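Local structure of DegV domain-containing protein spr0652 (Streptococcus pneumoniae, 6CNG) at residues T131-L139 and F162-Q173; G30-A40 and G142-N153. The protein binds linoleic acid and probably other long-chain fatty acids, which it probably presents to a fatty acid kinase as its carrier subunit. All coordinates share one frame; numbering follows the deposited sequence. Where two conformers were deposited one is given.

Contact 1. Residues T131-L139 and F162-Q173; sequences TKIHVIDSL and FEEVVEAITAYQ. With NA (sodium ion), chain D; GOL (glycerol), chain F.
With CG anti to the backbone N (chi1 175°), F162 swings its ring under K132 CB, which lies almost over the ring centre, 3.6 Å from the F162 centroid: a CH-pi contact that suits a flat aromatic beneath a lysine stem. K132 CG, anti to its own carbonyl carbon, and the extended chain beyond it lay CD along F162 CG and CD1 and send NZ on to the syn side of the E163 carboxylate, in a salt bridge of 3.2 Å to OE1 at the solvent-facing margin; E163 OE2 accepts from a glycerol.

Further along, V166 CG1 lies over one face of the H134 ring, 3.6 Å from its centroid. A water in the plane of that ring joins H134 NE2 to T170 OG1. I136 CD1 packs on I169 CG2 at 3.9 Å, branched aliphatics filling the buried side. Q173 reaches out at full length, and its NE2 donates to D137 O (3.0 Å, 161°) and weakly to S138 O, while its backbone O binds the sodium ion at 2.8 Å.

Helix 162-174 packs nearly parallel (7°) on one face of the parallel sheet at its edge strand 132-137, with helix 113-127 on the other face, a three-layer alpha/beta/alpha arrangement.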
loop_
_atom_site.group_PDB
_atom_site.type_symbol
_atom_site.label_atom_id
_atom_site.label_comp_id
_atom_site.label_asym_id
_atom_site.label_seq_id
_atom_site.Cartn_x
_atom_site.Cartn_y
_atom_site.Cartn_z
ATOM N N THR A 131 -21.040 15.413 -9.186
ATOM C CA THR A 131 -19.936 14.472 -9.071
ATOM C C THR A 131 -20.115 13.652 -7.802
ATOM O O THR A 131 -20.592 14.160 -6.782
ATOM C CB THR A 131 -18.594 15.222 -9.013
ATOM O OG1 THR A 131 -18.435 16.035 -10.187
ATOM C CG2 THR A 131 -17.411 14.251 -8.902
ATOM N N LYS A 132 -19.739 12.378 -7.875
ATOM C CA LYS A 132 -19.765 11.490 -6.723
ATOM C C LYS A 132 -18.348 11.049 -6.391
ATOM O O LYS A 132 -17.590 10.652 -7.285
ATOM C CB LYS A 132 -20.636 10.265 -6.981
ATOM C CG LYS A 132 -22.090 10.604 -7.211
ATOM C CD LYS A 132 -22.862 9.361 -7.642
ATOM C CE LYS A 132 -24.365 9.560 -7.570
ATOM N NZ LYS A 132 -25.062 8.391 -8.126
ATOM N N ILE A 133 -18.002 11.099 -5.105
ATOM C CA ILE A 133 -16.644 10.819 -4.648
ATOM C C ILE A 133 -16.731 10.028 -3.350
ATOM O O ILE A 133 -17.456 10.405 -2.428
ATOM C CB ILE A 133 -15.822 12.114 -4.441
ATOM C CG1 ILE A 133 -15.723 12.949 -5.727
ATOM C CG2 ILE A 133 -14.442 11.775 -3.997
ATOM C CD1 ILE A 133 -15.398 14.399 -5.491
ATOM N N HIS A 134 -15.995 8.925 -3.285
ATOM C CA HIS A 134 -15.894 8.112 -2.085
ATOM C C HIS A 134 -14.429 7.949 -1.723
ATOM O O HIS A 134 -13.654 7.363 -2.488
ATOM C CB HIS A 134 -16.529 6.747 -2.318
ATOM C CG HIS A 134 -16.492 5.848 -1.120
ATOM N ND1 HIS A 134 -17.295 6.045 -0.022
ATOM C CD2 HIS A 134 -15.773 4.731 -0.870
ATOM C CE1 HIS A 134 -17.062 5.094 0.861
ATOM N NE2 HIS A 134 -16.145 4.280 0.368
ATOM N N VAL A 135 -14.070 8.437 -0.539
ATOM C CA VAL A 135 -12.707 8.376 -0.026
ATOM C C VAL A 135 -12.596 7.186 0.908
ATOM O O VAL A 135 -13.365 7.055 1.866
ATOM C CB VAL A 135 -12.332 9.664 0.727
ATOM C CG1 VAL A 135 -10.883 9.612 1.127
ATOM C CG2 VAL A 135 -12.621 10.900 -0.100
ATOM N N ILE A 136 -11.613 6.353 0.641
ATOM C CA ILE A 136 -11.372 5.143 1.391
ATOM C C ILE A 136 -10.044 5.340 2.071
ATOM O O ILE A 136 -9.019 5.478 1.413
ATOM C CB ILE A 136 -11.335 3.925 0.456
ATOM C CG1 ILE A 136 -12.689 3.818 -0.256
ATOM C CG2 ILE A 136 -10.988 2.718 1.224
ATOM C CD1 ILE A 136 -12.718 2.862 -1.417
ATOM N N ASP A 137 -10.066 5.377 3.381
ATOM C CA ASP A 137 -8.859 5.170 4.159
ATOM C C ASP A 137 -8.614 3.667 4.247
ATOM O O ASP A 137 -9.372 2.943 4.898
ATOM C CB ASP A 137 -9.057 5.761 5.544
ATOM C CG ASP A 137 -7.811 5.711 6.388
ATOM O OD1 ASP A 137 -6.807 5.048 6.060
ATOM O OD2 ASP A 137 -7.856 6.367 7.437
ATOM N N SER A 138 -7.552 3.205 3.595
ATOM C CA SER A 138 -7.227 1.799 3.610
ATOM C C SER A 138 -6.800 1.314 4.982
ATOM O O SER A 138 -6.874 0.104 5.249
ATOM C CB SER A 138 -6.085 1.527 2.642
ATOM O OG SER A 138 -4.859 2.040 3.109
ATOM N N LEU A 139 -6.316 2.228 5.830
ATOM C CA LEU A 139 -5.668 1.868 7.086
ATOM C C LEU A 139 -4.527 0.889 6.841
ATOM O O LEU A 139 -4.239 0.021 7.667
ATOM C CB LEU A 139 -6.672 1.316 8.096
ATOM C CG LEU A 139 -7.841 2.245 8.458
ATOM C CD1 LEU A 139 -8.882 1.537 9.310
ATOM C CD2 LEU A 139 -7.380 3.490 9.165
ATOM N N PHE A 162 -22.495 3.604 -8.762
ATOM C CA PHE A 162 -21.572 4.184 -7.812
ATOM C C PHE A 162 -21.893 3.681 -6.414
ATOM O O PHE A 162 -21.007 3.231 -5.687
ATOM C CB PHE A 162 -21.608 5.716 -7.887
ATOM C CG PHE A 162 -20.766 6.375 -6.851
ATOM C CD1 PHE A 162 -21.289 6.684 -5.611
ATOM C CD2 PHE A 162 -19.440 6.642 -7.086
ATOM C CE1 PHE A 162 -20.520 7.241 -4.653
ATOM C CE2 PHE A 162 -18.672 7.208 -6.112
ATOM C CZ PHE A 162 -19.212 7.504 -4.904
ATOM N N GLU A 163 -23.171 3.726 -6.027
ATOM C CA GLU A 163 -23.497 3.398 -4.648
ATOM C C GLU A 163 -23.387 1.904 -4.416
ATOM O O GLU A 163 -23.034 1.475 -3.317
ATOM C CB GLU A 163 -24.868 3.944 -4.267
ATOM C CG GLU A 163 -24.834 5.382 -3.697
ATOM C CD GLU A 163 -25.085 6.482 -4.732
ATOM O OE1 GLU A 163 -25.441 6.129 -5.874
ATOM O OE2 GLU A 163 -24.927 7.694 -4.400
ATOM N N GLU A 164 -23.642 1.101 -5.443
ATOM C CA GLU A 164 -23.371 -0.326 -5.340
ATOM C C GLU A 164 -21.886 -0.577 -5.100
ATOM O O GLU A 164 -21.522 -1.423 -4.282
ATOM C CB GLU A 164 -23.886 -1.063 -6.584
ATOM C CG GLU A 164 -25.415 -1.215 -6.658
ATOM C CD GLU A 164 -25.931 -1.829 -7.975
ATOM O OE1 GLU A 164 -25.213 -1.831 -8.977
ATOM O OE2 GLU A 164 -27.081 -2.310 -8.013
ATOM N N VAL A 165 -21.010 0.191 -5.756
ATOM C CA VAL A 165 -19.579 -0.033 -5.595
ATOM C C VAL A 165 -19.122 0.359 -4.201
ATOM O O VAL A 165 -18.346 -0.355 -3.573
ATOM C CB VAL A 165 -18.774 0.683 -6.697
ATOM C CG1 VAL A 165 -17.311 0.538 -6.433
ATOM C CG2 VAL A 165 -19.090 0.120 -8.037
ATOM N N VAL A 166 -19.582 1.501 -3.701
ATOM C CA VAL A 166 -19.263 1.901 -2.334
ATOM C C VAL A 166 -19.615 0.786 -1.353
ATOM O O VAL A 166 -18.835 0.433 -0.464
ATOM C CB VAL A 166 -20.004 3.204 -1.980
ATOM C CG1 VAL A 166 -19.772 3.549 -0.523
ATOM C CG2 VAL A 166 -19.601 4.331 -2.906
ATOM N N GLU A 167 -20.802 0.223 -1.495
ATOM C CA GLU A 167 -21.244 -0.837 -0.600
ATOM C C GLU A 167 -20.314 -2.043 -0.698
ATOM O O GLU A 167 -19.816 -2.545 0.310
ATOM C CB GLU A 167 -22.699 -1.163 -0.971
ATOM C CG GLU A 167 -23.270 -2.485 -0.494
ATOM C CD GLU A 167 -24.701 -2.717 -1.007
ATOM O OE1 GLU A 167 -25.289 -1.763 -1.575
ATOM O OE2 GLU A 167 -25.232 -3.848 -0.846
ATOM N N ALA A 168 -20.029 -2.484 -1.910
ATOM C CA ALA A 168 -19.262 -3.707 -2.082
ATOM C C ALA A 168 -17.818 -3.547 -1.638
ATOM O O ALA A 168 -17.220 -4.506 -1.155
ATOM C CB ALA A 168 -19.322 -4.133 -3.539
ATOM N N ILE A 169 -17.216 -2.375 -1.846
ATOM C CA ILE A 169 -15.819 -2.176 -1.460
ATOM C C ILE A 169 -15.690 -2.001 0.045
ATOM O O ILE A 169 -14.697 -2.414 0.642
ATOM C CB ILE A 169 -15.201 -0.998 -2.227
ATOM C CG1 ILE A 169 -13.674 -1.072 -2.179
ATOM C CG2 ILE A 169 -15.667 0.342 -1.683
ATOM C CD1 ILE A 169 -13.028 -2.201 -3.027
ATOM N N THR A 170 -16.681 -1.401 0.689
ATOM C CA THR A 170 -16.663 -1.366 2.138
ATOM C C THR A 170 -16.697 -2.776 2.703
ATOM O O THR A 170 -15.945 -3.105 3.624
ATOM C CB THR A 170 -17.826 -0.532 2.646
ATOM O OG1 THR A 170 -17.733 0.800 2.111
ATOM C CG2 THR A 170 -17.746 -0.445 4.108
ATOM N N ALA A 171 -17.517 -3.635 2.122
ATOM C CA ALA A 171 -17.560 -5.015 2.559
ATOM C C ALA A 171 -16.258 -5.721 2.256
ATOM O O ALA A 171 -15.746 -6.457 3.097
ATOM C CB ALA A 171 -18.720 -5.729 1.883
ATOM N N TYR A 172 -15.681 -5.478 1.077
ATOM C CA TYR A 172 -14.463 -6.178 0.698
ATOM C C TYR A 172 -13.318 -5.817 1.625
ATOM O O TYR A 172 -12.468 -6.651 1.932
ATOM C CB TYR A 172 -14.109 -5.843 -0.749
ATOM C CG TYR A 172 -12.869 -6.554 -1.278
ATOM C CD1 TYR A 172 -12.861 -7.915 -1.467
ATOM C CD2 TYR A 172 -11.720 -5.853 -1.602
ATOM C CE1 TYR A 172 -11.755 -8.549 -1.930
ATOM C CE2 TYR A 172 -10.611 -6.484 -2.082
ATOM C CZ TYR A 172 -10.628 -7.828 -2.249
ATOM O OH TYR A 172 -9.521 -8.482 -2.728
ATOM N N GLN A 173 -13.274 -4.571 2.070
ATOM C CA GLN A 173 -12.226 -4.127 2.970
ATOM C C GLN A 173 -12.257 -4.853 4.320
ATOM O O GLN A 173 -11.238 -4.895 5.007
ATOM C CB GLN A 173 -12.309 -2.607 3.113
ATOM C CG GLN A 173 -11.157 -2.033 3.865
ATOM C CD GLN A 173 -11.171 -0.523 3.909
ATOM O OE1 GLN A 173 -12.157 0.114 3.534
ATOM N NE2 GLN A 173 -10.087 0.058 4.395
HETATM NA NA NA D . -8.655 -4.557 5.973
HETATM C C1 GOL F . -21.109 12.128 -2.576
HETATM O O1 GOL F . -21.072 12.235 -1.168
HETATM C C2 GOL F . -21.203 10.621 -2.909
HETATM O O2 GOL F . -20.670 9.837 -1.882
HETATM C C3 GOL F . -22.711 10.350 -3.163
HETATM O O3 GOL F . -22.900 8.964 -3.138
HETATM O O HOH W 1 -15.451 2.047 1.596
HETATM O O HOH W 2 -8.524 -2.327 6.325
#

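Contact 2. Residues G30-A40 and G142-N153. With NA (sodium ion), chain D.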
loop_
_atom_site.group_PDB
_atom_site.type_symbol
_atom_site.label_atom_id
_atom_site.label_comp_id
_atom_site.label_asym_id
_atom_site.label_seq_id
_atom_site.Cartn_x
_atom_site.Cartn_y
_atom_site.Cartn_z
ATOM N N GLY A 30 1.345 5.107 -1.807
ATOM C CA GLY A 30 1.315 3.907 -1.000
ATOM C C GLY A 30 0.736 2.707 -1.716
ATOM O O GLY A 30 0.844 1.590 -1.201
ATOM N N CYS A 31 0.087 2.933 -2.864
ATOM C CA CYS A 31 -0.284 1.907 -3.834
ATOM C C CYS A 31 0.876 1.700 -4.796
ATOM O O CYS A 31 1.495 2.654 -5.260
ATOM C CB CYS A 31 -1.506 2.358 -4.639
ATOM S SG CYS A 31 -2.041 1.311 -6.017
ATOM N N ASP A 32 1.156 0.450 -5.102
ATOM C CA ASP A 32 2.319 0.135 -5.904
ATOM C C ASP A 32 2.070 0.183 -7.398
ATOM O O ASP A 32 3.041 0.150 -8.151
ATOM C CB ASP A 32 2.825 -1.250 -5.502
ATOM C CG ASP A 32 3.055 -1.358 -4.007
ATOM O OD1 ASP A 32 3.903 -0.638 -3.480
ATOM O OD2 ASP A 32 2.345 -2.128 -3.364
ATOM N N TYR A 33 0.814 0.260 -7.839
ATOM C CA TYR A 33 0.495 0.350 -9.257
ATOM C C TYR A 33 0.872 1.721 -9.808
ATOM O O TYR A 33 0.527 2.752 -9.228
ATOM C CB TYR A 33 -1.011 0.140 -9.467
ATOM C CG TYR A 33 -1.516 -1.268 -9.272
ATOM C CD1 TYR A 33 -0.870 -2.347 -9.835
ATOM C CD2 TYR A 33 -2.641 -1.511 -8.521
ATOM C CE1 TYR A 33 -1.345 -3.630 -9.652
ATOM C CE2 TYR A 33 -3.119 -2.777 -8.333
ATOM C CZ TYR A 33 -2.477 -3.836 -8.898
ATOM O OH TYR A 33 -2.989 -5.105 -8.682
ATOM N N ARG A 34 1.554 1.731 -10.955
ATOM C CA ARG A 34 1.598 2.928 -11.789
ATOM C C ARG A 34 0.556 2.868 -12.898
ATOM O O ARG A 34 0.012 3.902 -13.299
ATOM C CB ARG A 34 2.991 3.130 -12.404
ATOM C CG ARG A 34 4.213 2.792 -11.519
ATOM C CD ARG A 34 4.337 3.718 -10.345
ATOM N NE ARG A 34 5.723 3.847 -9.911
ATOM C CZ ARG A 34 6.121 4.632 -8.916
ATOM N NH1 ARG A 34 5.236 5.348 -8.243
ATOM N NH2 ARG A 34 7.403 4.705 -8.598
ATOM N N GLN A 35 0.257 1.657 -13.355
ATOM C CA GLN A 35 -0.808 1.384 -14.294
ATOM C C GLN A 35 -1.668 0.299 -13.680
ATOM O O GLN A 35 -1.142 -0.666 -13.138
ATOM C CB GLN A 35 -0.256 0.827 -15.621
ATOM C CG GLN A 35 0.703 1.745 -16.380
ATOM C CD GLN A 35 1.338 1.089 -17.595
ATOM O OE1 GLN A 35 1.189 1.564 -18.714
ATOM N NE2 GLN A 35 2.057 0.009 -17.376
ATOM N N LEU A 36 -2.978 0.436 -13.817
ATOM C CA LEU A 36 -3.912 -0.545 -13.285
ATOM C C LEU A 36 -4.104 -1.623 -14.320
ATOM O O LEU A 36 -4.495 -1.310 -15.438
ATOM C CB LEU A 36 -5.243 0.121 -13.025
ATOM C CG LEU A 36 -6.253 -0.663 -12.195
ATOM C CD1 LEU A 36 -5.656 -1.217 -10.938
ATOM C CD2 LEU A 36 -7.359 0.280 -11.868
ATOM N N PRO A 37 -3.797 -2.879 -14.028
ATOM C CA PRO A 37 -4.029 -3.914 -15.024
ATOM C C PRO A 37 -5.460 -3.883 -15.533
ATOM O O PRO A 37 -6.426 -3.865 -14.753
ATOM C CB PRO A 37 -3.700 -5.205 -14.269
ATOM C CG PRO A 37 -2.725 -4.825 -13.274
ATOM C CD PRO A 37 -3.132 -3.438 -12.842
ATOM N N THR A 38 -5.582 -3.832 -16.867
ATOM C CA THR A 38 -6.816 -3.928 -17.634
ATOM C C THR A 38 -7.926 -3.061 -17.058
ATOM O O THR A 38 -8.896 -3.585 -16.497
ATOM C CB THR A 38 -7.253 -5.389 -17.711
ATOM O OG1 THR A 38 -6.114 -6.216 -17.972
ATOM C CG2 THR A 38 -8.248 -5.571 -18.819
ATOM N N PRO A 39 -7.839 -1.741 -17.197
ATOM C CA PRO A 39 -8.869 -0.881 -16.619
ATOM C C PRO A 39 -10.220 -1.140 -17.252
ATOM O O PRO A 39 -10.335 -1.397 -18.447
ATOM C CB PRO A 39 -8.384 0.537 -16.920
ATOM C CG PRO A 39 -7.160 0.421 -17.675
ATOM C CD PRO A 39 -6.896 -0.996 -18.034
ATOM N N ALA A 40 -11.256 -1.066 -16.429
ATOM C CA ALA A 40 -12.613 -1.199 -16.923
ATOM C C ALA A 40 -12.924 -0.062 -17.904
ATOM O O ALA A 40 -12.188 0.914 -18.038
ATOM C CB ALA A 40 -13.596 -1.224 -15.752
ATOM N N GLY A 142 0.686 -0.594 0.507
ATOM C CA GLY A 142 1.271 -1.702 -0.229
ATOM C C GLY A 142 0.241 -2.656 -0.801
ATOM O O GLY A 142 -0.766 -2.248 -1.361
ATOM N N GLY A 143 0.510 -3.959 -0.668
ATOM C CA GLY A 143 -0.287 -4.969 -1.349
ATOM C C GLY A 143 -1.777 -4.916 -1.048
ATOM O O GLY A 143 -2.593 -5.267 -1.901
ATOM N N GLU A 144 -2.152 -4.486 0.157
ATOM C CA GLU A 144 -3.568 -4.428 0.491
ATOM C C GLU A 144 -4.262 -3.297 -0.246
ATOM O O GLU A 144 -5.386 -3.459 -0.723
ATOM C CB GLU A 144 -3.775 -4.290 1.998
ATOM C CG GLU A 144 -5.166 -4.702 2.364
ATOM C CD GLU A 144 -5.600 -4.363 3.766
ATOM O OE1 GLU A 144 -4.739 -4.091 4.613
ATOM O OE2 GLU A 144 -6.827 -4.384 4.024
ATOM N N VAL A 145 -3.607 -2.143 -0.349
ATOM C CA VAL A 145 -4.138 -1.072 -1.180
ATOM C C VAL A 145 -4.233 -1.526 -2.624
ATOM O O VAL A 145 -5.186 -1.215 -3.335
ATOM C CB VAL A 145 -3.270 0.188 -1.034
ATOM C CG1 VAL A 145 -3.693 1.208 -2.008
ATOM C CG2 VAL A 145 -3.376 0.751 0.367
ATOM N N ASP A 146 -3.237 -2.256 -3.090
ATOM C CA ASP A 146 -3.297 -2.762 -4.445
ATOM C C ASP A 146 -4.529 -3.626 -4.662
ATOM O O ASP A 146 -5.214 -3.491 -5.672
ATOM C CB ASP A 146 -2.020 -3.533 -4.703
ATOM C CG ASP A 146 -0.778 -2.667 -4.520
ATOM O OD1 ASP A 146 -0.907 -1.434 -4.577
ATOM O OD2 ASP A 146 0.334 -3.203 -4.316
ATOM N N LEU A 147 -4.815 -4.537 -3.729
ATOM C CA LEU A 147 -6.010 -5.356 -3.838
ATOM C C LEU A 147 -7.266 -4.512 -3.879
ATOM O O LEU A 147 -8.208 -4.813 -4.619
ATOM C CB LEU A 147 -6.084 -6.285 -2.646
ATOM C CG LEU A 147 -5.220 -7.543 -2.699
ATOM C CD1 LEU A 147 -5.383 -8.314 -1.418
ATOM C CD2 LEU A 147 -5.561 -8.393 -3.908
ATOM N N LEU A 148 -7.324 -3.476 -3.061
ATOM C CA LEU A 148 -8.520 -2.652 -3.044
ATOM C C LEU A 148 -8.731 -1.990 -4.383
ATOM O O LEU A 148 -9.853 -1.880 -4.865
ATOM C CB LEU A 148 -8.403 -1.568 -1.992
ATOM C CG LEU A 148 -8.361 -2.015 -0.548
ATOM C CD1 LEU A 148 -8.269 -0.799 0.320
ATOM C CD2 LEU A 148 -9.568 -2.797 -0.193
ATOM N N VAL A 149 -7.657 -1.516 -4.987
ATOM C CA VAL A 149 -7.771 -0.862 -6.278
ATOM C C VAL A 149 -8.167 -1.851 -7.359
ATOM O O VAL A 149 -9.011 -1.560 -8.207
ATOM C CB VAL A 149 -6.446 -0.146 -6.559
ATOM C CG1 VAL A 149 -6.238 0.006 -8.008
ATOM C CG2 VAL A 149 -6.477 1.182 -5.864
ATOM N N GLU A 150 -7.571 -3.031 -7.348
ATOM C CA GLU A 150 -7.998 -4.071 -8.254
ATOM C C GLU A 150 -9.479 -4.377 -8.087
ATOM O O GLU A 150 -10.195 -4.572 -9.074
ATOM C CB GLU A 150 -7.175 -5.327 -8.003
ATOM C CG GLU A 150 -7.779 -6.530 -8.698
ATOM C CD GLU A 150 -6.927 -7.778 -8.622
ATOM O OE1 GLU A 150 -7.237 -8.751 -9.343
ATOM O OE2 GLU A 150 -5.947 -7.769 -7.856
ATOM N N LYS A 151 -9.954 -4.436 -6.849
ATOM C CA LYS A 151 -11.342 -4.775 -6.625
ATOM C C LYS A 151 -12.267 -3.670 -7.092
ATOM O O LYS A 151 -13.325 -3.941 -7.657
ATOM C CB LYS A 151 -11.567 -5.062 -5.156
ATOM C CG LYS A 151 -13.005 -5.420 -4.847
ATOM C CD LYS A 151 -13.535 -6.613 -5.618
ATOM C CE LYS A 151 -12.693 -7.831 -5.432
ATOM N NZ LYS A 151 -13.401 -9.104 -5.748
ATOM N N LEU A 152 -11.921 -2.427 -6.840
ATOM C CA LEU A 152 -12.765 -1.375 -7.359
ATOM C C LEU A 152 -12.927 -1.531 -8.865
ATOM O O LEU A 152 -14.040 -1.428 -9.396
ATOM C CB LEU A 152 -12.153 -0.037 -7.022
ATOM C CG LEU A 152 -12.157 0.386 -5.572
ATOM C CD1 LEU A 152 -11.340 1.604 -5.352
ATOM C CD2 LEU A 152 -13.583 0.660 -5.146
ATOM N N ASN A 153 -11.826 -1.818 -9.560
ATOM C CA ASN A 153 -11.880 -2.012 -10.996
ATOM C C ASN A 153 -12.749 -3.193 -11.356
ATOM O O ASN A 153 -13.564 -3.116 -12.272
ATOM C CB ASN A 153 -10.469 -2.226 -11.534
ATOM C CG ASN A 153 -10.393 -2.058 -13.042
ATOM O OD1 ASN A 153 -10.745 -1.003 -13.564
ATOM N ND2 ASN A 153 -9.931 -3.089 -13.739
HETATM NA NA NA D . -8.655 -4.557 5.973
HETATM O O HOH W 2 -8.524 -2.327 6.325
#
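D146 receives the backbone of the loop directly: D32 N donates to its OD1 (2.8 Å, 162°) on the syn side of the carboxylate. Its other oxygen, OD2, lies 2.5 Å from D32 OD2, with the two carboxylate planes 74° apart. Oxygens this close suggest that one acid holds a proton and shares it, which a buried setting would favour. Just before the helix, G142, with a positive phi that suits glycine, sits at the N-cap position and gives its N-H to G30 O (2.8 Å).

About two turns further along the helix, N153 has CG anti to the backbone N, which points its amide at the loop, and uses both halves of it, as asparagine can. Its OD1 accepts from A40 N (2.9 Å, 169°) in the carbonyl plane, on a lone pair, while its ND2 donates to T38 O at 3.0 Å. One side chain thus ties down two backbone groups of a loop without regular secondary structure.

Between these polar ends the filling is apolar. V149 CG1 presses on L36 CD1 and also meets Y33 CD2, and V145 CG1 packs on C31 CB at 3.6 Å. The Y33 ring turns its edge to D146 O, and P37 CD covers one of its faces.

A second layer fixes these groups. D32 OD1 accepts from S282 N, and Y33 N donates to C31 SG. E150 OE2 forms a salt bridge with K277, and I25 of strand 23-28 lies against L36, V149 and N153. On another side of the helix, E144 OE2 joins Q173 and T176 at the sodium ion. The nearest atoms of G30 and the linoleic acid are about 6 Å apart: a loop following a parallel strand and the N terminus of a helix come together beside the fatty-acid site of a DegV fold.

Overall arrangement
From the N terminus, strand 23-28 leads into loop 30-40, which waits about a hundred residues for helix 143-157; contact 2 closes that long loop. Before the helix comes strand 132-137, which pairs with strand 100-105 and ends near the bound lipid. After it, helix 162-174 turns back to the same strand, so contact 1 closes a short loop containing helix 143-157. The two contacts therefore cross, their segments alternating along the chain. Their centres lie 14 Å apart, and they touch where I169 meets L152 and S138 meets V145. Together they place helix 143-157 between loop 30-40 and helix 162-174, with the sodium ion common to both.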